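Local coordinates for protein maleylacetate reductase (Agrobacterium tumefaciens, PDB 3HL0) that catalyses the reduction of maleylacetate to 3-oxoadipate, probably with NADH and in gamma-resorcylate breakdown, as a member of the iron-containing alcohol dehydrogenase family, at residues A10-I15 against E145-V150; P118-G123 against M167-N172; S124-I129 against V151-E156. One frame throughout, in Å; residues are numbered along the deposited sequence.

Interaction 1. Residues A10-I15 against E145-V150. With CA (calcium ion), chain C.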
loop_
_atom_site.group_PDB
_atom_site.type_symbol
_atom_site.label_atom_id
_atom_site.label_comp_id
_atom_site.label_asym_id
_atom_site.label_seq_id
_atom_site.Cartn_x
_atom_site.Cartn_y
_atom_site.Cartn_z
ATOM N N ALA A 10 17.065 23.416 -19.488
ATOM C CA ALA A 10 15.866 22.725 -19.893
ATOM C C ALA A 10 16.237 21.263 -20.141
ATOM O O ALA A 10 17.141 20.958 -20.960
ATOM C CB ALA A 10 15.322 23.345 -21.172
ATOM N N ALA A 11 15.542 20.370 -19.456
ATOM C CA ALA A 11 15.649 18.961 -19.742
ATOM C C ALA A 11 14.797 18.660 -20.990
ATOM O O ALA A 11 13.763 19.273 -21.190
ATOM C CB ALA A 11 15.142 18.158 -18.555
ATOM N N PRO A 12 15.266 17.747 -21.848
ATOM C CA PRO A 12 14.411 17.363 -22.986
ATOM C C PRO A 12 13.083 16.804 -22.496
ATOM O O PRO A 12 13.021 16.063 -21.489
ATOM C CB PRO A 12 15.211 16.275 -23.698
ATOM C CG PRO A 12 16.248 15.792 -22.728
ATOM C CD PRO A 12 16.412 16.843 -21.634
ATOM N N ALA A 13 12.016 17.143 -23.201
ATOM C CA ALA A 13 10.690 16.741 -22.748
ATOM C C ALA A 13 9.709 16.718 -23.903
ATOM O O ALA A 13 9.742 17.600 -24.765
ATOM C CB ALA A 13 10.189 17.720 -21.660
ATOM N N ARG A 14 8.828 15.724 -23.904
ATOM C CA ARG A 14 7.651 15.766 -24.758
ATOM C C ARG A 14 6.472 15.416 -23.874
ATOM O O ARG A 14 6.354 14.287 -23.434
ATOM C CB ARG A 14 7.731 14.805 -25.949
ATOM C CG ARG A 14 6.388 14.767 -26.729
ATOM C CD ARG A 14 6.511 14.129 -28.108
ATOM N NE ARG A 14 5.173 13.934 -28.649
ATOM C CZ ARG A 14 4.520 14.826 -29.395
ATOM N NH1 ARG A 14 5.091 15.989 -29.719
ATOM N NH2 ARG A 14 3.285 14.546 -29.829
ATOM N N ILE A 15 5.656 16.415 -23.557
ATOM C CA ILE A 15 4.553 16.258 -22.605
ATOM C C ILE A 15 3.248 16.429 -23.339
ATOM O O ILE A 15 3.011 17.493 -23.913
ATOM C CB ILE A 15 4.648 17.346 -21.494
ATOM C CG1 ILE A 15 6.087 17.431 -20.900
ATOM C CG2 ILE A 15 3.536 17.115 -20.435
ATOM C CD1 ILE A 15 6.583 16.096 -20.200
ATOM N N GLU A 145 20.085 9.103 -18.862
ATOM C CA GLU A 145 19.542 7.817 -19.332
ATOM C C GLU A 145 18.284 7.362 -18.544
ATOM O O GLU A 145 17.612 6.385 -18.919
ATOM C CB GLU A 145 20.632 6.727 -19.335
ATOM C CG GLU A 145 21.094 6.205 -17.948
ATOM C CD GLU A 145 22.051 7.143 -17.164
ATOM O OE1 GLU A 145 22.450 8.225 -17.670
ATOM O OE2 GLU A 145 22.399 6.774 -16.007
ATOM N N ILE A 146 17.967 8.052 -17.452
ATOM C CA ILE A 146 16.765 7.691 -16.647
ATOM C C ILE A 146 15.557 8.542 -17.035
ATOM O O ILE A 146 14.397 8.095 -16.898
ATOM C CB ILE A 146 17.098 7.853 -15.142
ATOM C CG1 ILE A 146 18.204 6.854 -14.776
ATOM C CG2 ILE A 146 15.841 7.708 -14.239
ATOM C CD1 ILE A 146 18.847 7.118 -13.463
ATOM N N LEU A 147 15.802 9.789 -17.456
ATOM C CA LEU A 147 14.710 10.734 -17.782
ATOM C C LEU A 147 13.786 10.189 -18.880
ATOM O O LEU A 147 14.267 9.894 -20.001
ATOM C CB LEU A 147 15.253 12.102 -18.207
ATOM C CG LEU A 147 14.207 13.189 -18.410
ATOM C CD1 LEU A 147 13.443 13.547 -17.114
ATOM C CD2 LEU A 147 14.941 14.394 -18.984
ATOM N N PRO A 148 12.473 10.022 -18.576
ATOM C CA PRO A 148 11.592 9.490 -19.645
ATOM C C PRO A 148 11.454 10.402 -20.883
ATOM O O PRO A 148 11.390 11.632 -20.769
ATOM C CB PRO A 148 10.226 9.304 -18.944
ATOM C CG PRO A 148 10.622 9.089 -17.494
ATOM C CD PRO A 148 11.796 10.027 -17.259
ATOM N N GLU A 149 11.401 9.768 -22.045
ATOM C CA GLU A 149 11.273 10.478 -23.311
ATOM C C GLU A 149 9.944 11.183 -23.492
ATOM O O GLU A 149 9.902 12.280 -24.051
ATOM C CB GLU A 149 11.443 9.511 -24.473
ATOM C CG GLU A 149 12.883 9.162 -24.787
ATOM C CD GLU A 149 13.553 8.249 -23.764
ATOM O OE1 GLU A 149 12.877 7.566 -22.955
ATOM O OE2 GLU A 149 14.805 8.224 -23.735
ATOM N N VAL A 150 8.841 10.524 -23.116
ATOM C CA VAL A 150 7.526 11.052 -23.426
ATOM C C VAL A 150 6.626 10.868 -22.200
ATOM O O VAL A 150 6.701 9.829 -21.552
ATOM C CB VAL A 150 6.889 10.313 -24.646
ATOM C CG1 VAL A 150 5.483 10.791 -24.892
ATOM C CG2 VAL A 150 7.757 10.454 -25.910
HETATM CA CA CA C . 16.609 7.119 -22.594
HETATM O O HOH W 1 13.208 13.245 -21.981
HETATM O O HOH W 2 9.213 14.102 -21.589
HETATM O O HOH W 3 17.655 5.439 -21.479
HETATM O O HOH W 4 16.568 8.877 -21.198
HETATM O O HOH W 5 14.593 5.925 -21.629
HETATM O O HOH W 6 18.885 7.138 -23.292
HETATM O O HOH W 7 16.293 5.552 -24.449
#
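Leu147 reaches across to Ala11 and Pro12 with a single methyl, CD2, which lies 3.8 Å from Ala11 CB and 3.9 Å from Pro12 CD. Its CG stands anti to the backbone N (chi1 -173°), which carries the branch out of its own loop toward the other one; the same CD2 rests 3.6 Å from Pro12 O. Small and ring-closed residues suit this place, since Ala11 and Pro12 offer a low apolar surface on which one leucine branch can lie. The two backbones, 11-14 and 147-150, run roughly the same way, 22° apart, yet within 10-15 and 145-150 no direct hydrogen bond forms. Water 1 spans the gap, donating to Pro12 O at 2.9 Å and to Pro148 O at 2.7 Å, while water 2 accepts from Arg14 N and donates only weakly to Glu149 O. Nearer the strands the chains close up, and Val150 CA approaches Arg14 O at 3.4 Å in a CA-H...O contact. Arg14 lays only its CB near Glu149 O; its extended chain then leads the guanidinium away to a salt bridge with Glu28. Glu149 also turns its side chain from the contact: a bend at chi2 (72°) brings OE2 to the calcium ion at 2.4 Å, and OE1 accepts from Gln114 N as well as from water 5. Five waters complete the calcium shell, and water 4 donates to Leu147 O. The contact thus joins the lead-ins to parallel strands 15-17 and 150-153 through apolar touches and one clear water bridge, and its carboxylate, held by strand 113-118, serves the surface metal.

Interaction 2. Residues P118-G123 against M167-N172. With NAD (nicotinamide-adenine-dinucleotide), chain D.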
loop_
_atom_site.group_PDB
_atom_site.type_symbol
_atom_site.label_atom_id
_atom_site.label_comp_id
_atom_site.label_asym_id
_atom_site.label_seq_id
_atom_site.Cartn_x
_atom_site.Cartn_y
_atom_site.Cartn_z
ATOM N N PRO A 118 1.323 8.788 -16.181
ATOM C CA PRO A 118 1.283 8.881 -14.706
ATOM C C PRO A 118 -0.147 8.884 -14.210
ATOM O O PRO A 118 -0.994 9.530 -14.802
ATOM C CB PRO A 118 1.967 10.220 -14.382
ATOM C CG PRO A 118 2.630 10.679 -15.659
ATOM C CD PRO A 118 1.883 9.999 -16.824
ATOM N N THR A 119 -0.394 8.222 -13.072
ATOM C CA THR A 119 -1.756 8.170 -12.539
ATOM C C THR A 119 -1.788 8.624 -11.080
ATOM O O THR A 119 -2.801 8.464 -10.413
ATOM C CB THR A 119 -2.367 6.759 -12.686
ATOM O OG1 THR A 119 -1.572 5.808 -11.936
ATOM C CG2 THR A 119 -2.397 6.310 -14.198
ATOM N N THR A 120 -0.662 9.136 -10.578
ATOM C CA THR A 120 -0.640 9.798 -9.253
ATOM C C THR A 120 0.017 11.149 -9.413
ATOM O O THR A 120 0.217 11.631 -10.545
ATOM C CB THR A 120 0.116 9.001 -8.151
ATOM O OG1 THR A 120 1.535 9.048 -8.391
ATOM C CG2 THR A 120 -0.359 7.532 -8.083
ATOM N N TYR A 121 0.362 11.783 -8.289
ATOM C CA TYR A 121 0.956 13.110 -8.305
ATOM C C TYR A 121 2.437 13.106 -7.949
ATOM O O TYR A 121 3.029 14.140 -7.695
ATOM C CB TYR A 121 0.167 14.036 -7.364
ATOM C CG TYR A 121 -1.337 14.069 -7.714
ATOM C CD1 TYR A 121 -1.768 14.188 -9.052
ATOM C CD2 TYR A 121 -2.311 13.947 -6.707
ATOM C CE1 TYR A 121 -3.121 14.197 -9.370
ATOM C CE2 TYR A 121 -3.666 13.942 -7.006
ATOM C CZ TYR A 121 -4.066 14.075 -8.350
ATOM O OH TYR A 121 -5.410 14.070 -8.609
ATOM N N ALA A 122 3.045 11.934 -7.956
ATOM C CA ALA A 122 4.462 11.789 -7.519
ATOM C C ALA A 122 5.452 12.594 -8.363
ATOM O O ALA A 122 6.457 13.085 -7.831
ATOM C CB ALA A 122 4.873 10.270 -7.553
ATOM N N GLY A 123 5.202 12.678 -9.683
ATOM C CA GLY A 123 6.076 13.523 -10.514
ATOM C C GLY A 123 7.348 12.873 -11.043
ATOM O O GLY A 123 8.120 13.542 -11.725
HETATM N N MSE A 167 -4.740 12.827 -1.683
HETATM C CA MSE A 167 -4.341 13.926 -0.791
HETATM C C MSE A 167 -2.851 13.832 -0.433
HETATM O O MSE A 167 -2.131 14.827 -0.520
HETATM C CB MSE A 167 -5.183 13.945 0.479
HETATM C CG MSE A 167 -6.701 14.120 0.249
HETATM SE SE MSE A 167 -7.230 15.660 -0.795
HETATM C CE MSE A 167 -7.492 14.845 -2.492
ATOM N N THR A 168 -2.382 12.645 -0.047
ATOM C CA THR A 168 -0.977 12.561 0.396
ATOM C C THR A 168 -0.022 12.642 -0.808
ATOM O O THR A 168 1.044 13.291 -0.714
ATOM C CB THR A 168 -0.681 11.306 1.241
ATOM O OG1 THR A 168 -1.148 10.166 0.498
ATOM C CG2 THR A 168 -1.459 11.421 2.542
ATOM N N SER A 169 -0.388 12.042 -1.945
ATOM C CA SER A 169 0.445 12.189 -3.121
ATOM C C SER A 169 0.451 13.661 -3.559
ATOM O O SER A 169 1.493 14.163 -4.016
ATOM C CB SER A 169 -0.105 11.292 -4.257
ATOM O OG SER A 169 0.774 11.349 -5.429
ATOM N N GLY A 170 -0.687 14.363 -3.409
ATOM C CA GLY A 170 -0.762 15.804 -3.780
ATOM C C GLY A 170 0.182 16.593 -2.894
ATOM O O GLY A 170 0.880 17.495 -3.365
ATOM N N LEU A 171 0.229 16.261 -1.578
ATOM C CA LEU A 171 1.198 16.928 -0.703
ATOM C C LEU A 171 2.653 16.582 -1.040
ATOM O O LEU A 171 3.537 17.436 -0.879
ATOM C CB LEU A 171 0.885 16.665 0.795
ATOM C CG LEU A 171 -0.413 17.321 1.279
ATOM C CD1 LEU A 171 -0.853 16.614 2.596
ATOM C CD2 LEU A 171 -0.200 18.807 1.510
ATOM N N ASN A 172 2.913 15.343 -1.497
ATOM C CA ASN A 172 4.244 14.959 -1.994
ATOM C C ASN A 172 4.668 15.857 -3.166
ATOM O O ASN A 172 5.813 16.336 -3.235
ATOM C CB ASN A 172 4.206 13.463 -2.415
ATOM C CG ASN A 172 5.562 12.892 -2.856
ATOM O OD1 ASN A 172 6.649 13.435 -2.623
ATOM N ND2 ASN A 172 5.480 11.738 -3.489
HETATM P PA NAD D . 2.767 4.080 -5.951
HETATM O O1A NAD D . 3.244 4.180 -7.358
HETATM O O2A NAD D . 3.566 3.273 -5.000
HETATM O O5B NAD D . 1.216 3.713 -5.972
HETATM C C5B NAD D . 0.596 3.284 -4.754
HETATM C C4B NAD D . -0.577 2.390 -5.131
HETATM O O4B NAD D . -1.579 3.185 -5.763
HETATM C C3B NAD D . -0.164 1.278 -6.114
HETATM O O3B NAD D . -0.743 0.009 -5.760
HETATM C C2B NAD D . -0.726 1.794 -7.419
HETATM O O2B NAD D . -1.043 0.766 -8.335
HETATM C C1B NAD D . -1.981 2.559 -6.973
HETATM N N9A NAD D . -2.408 3.600 -7.938
HETATM C C8A NAD D . -1.624 4.594 -8.493
HETATM N N7A NAD D . -2.390 5.345 -9.317
HETATM C C5A NAD D . -3.665 4.843 -9.322
HETATM C C6A NAD D . -4.827 5.223 -9.992
HETATM N N6A NAD D . -4.989 6.419 -10.615
HETATM N N1A NAD D . -5.961 4.445 -9.754
HETATM C C2A NAD D . -5.932 3.380 -8.880
HETATM N N3A NAD D . -4.794 3.011 -8.211
HETATM C C4A NAD D . -3.668 3.749 -8.442
HETATM O O3 NAD D . 2.726 5.552 -5.243
HETATM P PN NAD D . 3.506 6.927 -5.610
HETATM O O1N NAD D . 3.386 7.759 -4.376
HETATM O O2N NAD D . 2.933 7.385 -6.873
HETATM O O5D NAD D . 5.043 6.527 -5.803
HETATM C C5D NAD D . 5.907 6.278 -4.697
HETATM C C4D NAD D . 7.212 5.721 -5.268
HETATM O O4D NAD D . 7.696 6.636 -6.240
HETATM C C3D NAD D . 8.271 5.653 -4.175
HETATM O O3D NAD D . 9.122 4.533 -4.465
HETATM C C2D NAD D . 9.015 6.956 -4.348
HETATM O O2D NAD D . 10.345 6.954 -3.827
HETATM C C1D NAD D . 8.980 7.113 -5.857
HETATM N N1N NAD D . 9.147 8.488 -6.307
HETATM C C2N NAD D . 10.218 8.740 -7.110
HETATM C C3N NAD D . 10.424 10.026 -7.564
HETATM C C7N NAD D . 11.589 10.174 -8.453
HETATM O O7N NAD D . 11.736 11.406 -8.964
HETATM N N7N NAD D . 12.429 9.142 -8.711
HETATM C C4N NAD D . 9.523 11.108 -7.262
HETATM C C5N NAD D . 8.436 10.826 -6.433
HETATM C C6N NAD D . 8.265 9.513 -5.958
#
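The loop 118-123, which leaves the end of strand 113-118, passes beside one turn of helix 163-180, and the backbones come closest at Tyr121 and Ser169, whose CA atoms are 5.3 Å apart. Ser169 makes the polar link: its OG, turned anti to the backbone N (chi1 -176°), points out of the helix and accepts from Tyr121 N at 2.9 Å with an angle of 143°. A small hydroxyl suits this close approach. The edge of the Tyr121 ring approaches the next residue of the helix, with Gly170 N 3.7 Å from Tyr121 CD2. The phenol OH goes on to Arg218. Thr120, beside Ser169 OG as well, serves the cofactor: OG1 donates to NAD O2N at 2.7 Å and accepts from Ala122 N at 3.3 Å, closing an ST turn. Thr119 O receives the adenine amino group N6A, and Asn172 ND2 lies loosely near Ala122 CA. Ala122 O, bonded to His176 of the same helix, approaches C5N of the nicotinamide at 3.3 Å. The loop therefore gives backbone groups to both the helix and NAD, so the Ser169 bond probably helps set the loop's position against the dinucleotide.

Interaction 3. Residues S124-I129 against V151-E156. With NAD (nicotinamide-adenine-dinucleotide), chain D.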
loop_
_atom_site.group_PDB
_atom_site.type_symbol
_atom_site.label_atom_id
_atom_site.label_comp_id
_atom_site.label_asym_id
_atom_site.label_seq_id
_atom_site.Cartn_x
_atom_site.Cartn_y
_atom_site.Cartn_z
ATOM N N SER A 124 7.572 11.586 -10.730
ATOM C CA SER A 124 8.810 10.864 -11.189
ATOM C C SER A 124 8.968 10.899 -12.700
ATOM O O SER A 124 10.108 10.830 -13.225
ATOM C CB SER A 124 8.691 9.407 -10.770
ATOM O OG SER A 124 9.902 8.693 -11.039
ATOM N N GLU A 125 7.838 10.969 -13.407
ATOM C CA GLU A 125 7.821 10.954 -14.885
ATOM C C GLU A 125 8.679 12.045 -15.561
ATOM O O GLU A 125 9.036 11.898 -16.757
ATOM C CB GLU A 125 6.400 10.996 -15.416
ATOM C CG GLU A 125 5.679 12.288 -15.025
ATOM C CD GLU A 125 4.933 12.230 -13.675
ATOM O OE1 GLU A 125 5.165 11.328 -12.837
ATOM O OE2 GLU A 125 4.097 13.135 -13.463
ATOM N N VAL A 126 8.973 13.129 -14.826
ATOM C CA VAL A 126 9.816 14.208 -15.376
ATOM C C VAL A 126 11.064 14.467 -14.537
ATOM O O VAL A 126 11.618 15.585 -14.511
ATOM C CB VAL A 126 9.031 15.543 -15.598
ATOM C CG1 VAL A 126 8.067 15.418 -16.813
ATOM C CG2 VAL A 126 8.289 15.923 -14.316
ATOM N N THR A 127 11.554 13.410 -13.893
ATOM C CA THR A 127 12.832 13.525 -13.209
ATOM C C THR A 127 13.824 12.474 -13.700
ATOM O O THR A 127 13.429 11.397 -14.183
ATOM C CB THR A 127 12.739 13.355 -11.651
ATOM O OG1 THR A 127 12.798 11.956 -11.328
ATOM C CG2 THR A 127 11.526 14.024 -11.070
ATOM N N PRO A 128 15.129 12.759 -13.574
ATOM C CA PRO A 128 16.130 11.781 -13.983
ATOM C C PRO A 128 16.585 10.897 -12.797
ATOM O O PRO A 128 17.651 10.275 -12.870
ATOM C CB PRO A 128 17.280 12.663 -14.485
ATOM C CG PRO A 128 17.245 13.824 -13.516
ATOM C CD PRO A 128 15.739 14.075 -13.291
ATOM N N ILE A 129 15.766 10.839 -11.735
ATOM C CA ILE A 129 16.164 10.163 -10.492
ATOM C C ILE A 129 15.561 8.759 -10.413
ATOM O O ILE A 129 14.384 8.569 -10.761
ATOM C CB ILE A 129 15.671 10.997 -9.285
ATOM C CG1 ILE A 129 16.164 12.454 -9.394
ATOM C CG2 ILE A 129 16.124 10.394 -7.983
ATOM C CD1 ILE A 129 15.338 13.438 -8.475
ATOM N N VAL A 151 5.813 11.861 -21.871
ATOM C CA VAL A 151 4.848 11.684 -20.786
ATOM C C VAL A 151 3.480 12.026 -21.341
ATOM O O VAL A 151 3.339 13.035 -22.046
ATOM C CB VAL A 151 5.156 12.668 -19.642
ATOM C CG1 VAL A 151 4.153 12.496 -18.509
ATOM C CG2 VAL A 151 6.569 12.480 -19.137
ATOM N N ILE A 152 2.498 11.141 -21.109
ATOM C CA ILE A 152 1.111 11.369 -21.538
ATOM C C ILE A 152 0.287 11.564 -20.280
ATOM O O ILE A 152 0.095 10.625 -19.504
ATOM C CB ILE A 152 0.593 10.167 -22.374
ATOM C CG1 ILE A 152 1.454 10.033 -23.622
ATOM C CG2 ILE A 152 -0.877 10.346 -22.757
ATOM C CD1 ILE A 152 1.009 8.821 -24.486
ATOM N N TYR A 153 -0.198 12.778 -20.082
ATOM C CA TYR A 153 -1.033 13.086 -18.928
ATOM C C TYR A 153 -2.503 13.053 -19.325
ATOM O O TYR A 153 -2.990 13.914 -20.095
ATOM C CB TYR A 153 -0.733 14.490 -18.397
ATOM C CG TYR A 153 0.530 14.601 -17.573
ATOM C CD1 TYR A 153 0.617 13.981 -16.320
ATOM C CD2 TYR A 153 1.612 15.364 -18.025
ATOM C CE1 TYR A 153 1.785 14.116 -15.524
ATOM C CE2 TYR A 153 2.742 15.499 -17.277
ATOM C CZ TYR A 153 2.837 14.894 -16.025
ATOM O OH TYR A 153 3.971 15.046 -15.301
ATOM N N ASP A 154 -3.208 12.067 -18.772
ATOM C CA ASP A 154 -4.623 11.875 -19.085
ATOM C C ASP A 154 -5.429 11.894 -17.785
ATOM O O ASP A 154 -5.457 10.883 -17.077
ATOM C CB ASP A 154 -4.811 10.548 -19.812
ATOM C CG ASP A 154 -6.276 10.283 -20.201
ATOM O OD1 ASP A 154 -7.179 11.014 -19.759
ATOM O OD2 ASP A 154 -6.488 9.377 -21.038
ATOM N N ALA A 155 -6.022 13.041 -17.463
ATOM C CA ALA A 155 -6.655 13.184 -16.137
ATOM C C ALA A 155 -7.804 12.162 -15.949
ATOM O O ALA A 155 -8.158 11.844 -14.813
ATOM C CB ALA A 155 -7.134 14.574 -15.922
ATOM N N GLU A 156 -8.351 11.604 -17.032
ATOM C CA GLU A 156 -9.407 10.566 -16.868
ATOM C C GLU A 156 -8.900 9.356 -16.069
ATOM O O GLU A 156 -9.692 8.695 -15.362
ATOM C CB GLU A 156 -10.001 10.156 -18.225
ATOM C CG GLU A 156 -10.765 11.302 -18.868
ATOM C CD GLU A 156 -11.330 10.997 -20.270
ATOM O OE1 GLU A 156 -11.067 9.921 -20.852
ATOM O OE2 GLU A 156 -12.045 11.877 -20.777
HETATM P PA NAD D . 2.767 4.080 -5.951
HETATM O O1A NAD D . 3.244 4.180 -7.358
HETATM O O2A NAD D . 3.566 3.273 -5.000
HETATM O O5B NAD D . 1.216 3.713 -5.972
HETATM C C5B NAD D . 0.596 3.284 -4.754
HETATM C C4B NAD D . -0.577 2.390 -5.131
HETATM O O4B NAD D . -1.579 3.185 -5.763
HETATM C C3B NAD D . -0.164 1.278 -6.114
HETATM O O3B NAD D . -0.743 0.009 -5.760
HETATM C C2B NAD D . -0.726 1.794 -7.419
HETATM O O2B NAD D . -1.043 0.766 -8.335
HETATM C C1B NAD D . -1.981 2.559 -6.973
HETATM N N9A NAD D . -2.408 3.600 -7.938
HETATM C C8A NAD D . -1.624 4.594 -8.493
HETATM N N7A NAD D . -2.390 5.345 -9.317
HETATM C C5A NAD D . -3.665 4.843 -9.322
HETATM C C6A NAD D . -4.827 5.223 -9.992
HETATM N N6A NAD D . -4.989 6.419 -10.615
HETATM N N1A NAD D . -5.961 4.445 -9.754
HETATM C C2A NAD D . -5.932 3.380 -8.880
HETATM N N3A NAD D . -4.794 3.011 -8.211
HETATM C C4A NAD D . -3.668 3.749 -8.442
HETATM O O3 NAD D . 2.726 5.552 -5.243
HETATM P PN NAD D . 3.506 6.927 -5.610
HETATM O O1N NAD D . 3.386 7.759 -4.376
HETATM O O2N NAD D . 2.933 7.385 -6.873
HETATM O O5D NAD D . 5.043 6.527 -5.803
HETATM C C5D NAD D . 5.907 6.278 -4.697
HETATM C C4D NAD D . 7.212 5.721 -5.268
HETATM O O4D NAD D . 7.696 6.636 -6.240
HETATM C C3D NAD D . 8.271 5.653 -4.175
HETATM O O3D NAD D . 9.122 4.533 -4.465
HETATM C C2D NAD D . 9.015 6.956 -4.348
HETATM O O2D NAD D . 10.345 6.954 -3.827
HETATM C C1D NAD D . 8.980 7.113 -5.857
HETATM N N1N NAD D . 9.147 8.488 -6.307
HETATM C C2N NAD D . 10.218 8.740 -7.110
HETATM C C3N NAD D . 10.424 10.026 -7.564
HETATM C C7N NAD D . 11.589 10.174 -8.453
HETATM O O7N NAD D . 11.736 11.406 -8.964
HETATM N N7N NAD D . 12.429 9.142 -8.711
HETATM C C4N NAD D . 9.523 11.108 -7.262
HETATM C C5N NAD D . 8.436 10.826 -6.433
HETATM C C6N NAD D . 8.265 9.513 -5.958
#
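Loop 124-129, which starts with a short 3-10 turn at 124-125, passes the strand part of 151-156 with Glu125 and Val151 nearest, their CA atoms 6.6 Å apart. The strand belongs to the parallel sheet of the nucleotide-binding domain of the iron-containing alcohol dehydrogenases, and the loop borders the nicotinamide end of NAD. Glu125 carries the contact. Its CG sits between the backbone N and carbonyl carbon (chi1 63°), and a bend at chi2 (-89°) turns the carboxylate toward the strand, where OE2 accepts from Tyr153 OH at 2.7 Å through its anti lone pair. The oxygen stands at the edge of the phenol ring, near its plane, while the carboxylate plane is tilted 69° from it. A tyrosine suits this place because its hydroxyl gives the buried glutamate a donor at the end of a long apolar ring. Val151 fills the angle between them: CG1 lies 3.5 Å above one face of the Tyr153 ring, offset toward its rim, and 3.8 Å from Glu125 CG. Its other methyl meets Glu125 O. Val151 CG2 packs at 4.0 Å against Val126 CG1, the two valines crossing at about a right angle. Ile15 of the adjoining strand adds to this apolar surround, and Trp226 meets the tyrosine ring. The rest of the loop turns to the cofactor. Thr127 closes an ST turn by accepting from Ile129 N, and its OG1 donates to the carboxamide O7N at 2.6 Å; the amide N7N in turn donates to Ile129 O at 2.9 Å.

In the fold
Interaction 1 is a surface contact, held by waters and a few methyl touches, whereas interactions 2 and 3 are buried, each with one direct hydrogen bond of its own: backbone to serine hydroxyl in one, phenol to carboxylate in the other. Interactions 1 and 3 share the line of strand 150-153 and meet where Arg14 O faces Val151 N at 2.9 Å, a probable hydrogen bond. Interactions 2 and 3 divide the continuous loop 118-129, which grips NAD from adenine to carboxamide, and Pro118 joins them by packing on Glu125 and Tyr153. Only interaction 2 has one of its own segments on a helix, 163-180, though interaction 3 also packs on helix 215-234.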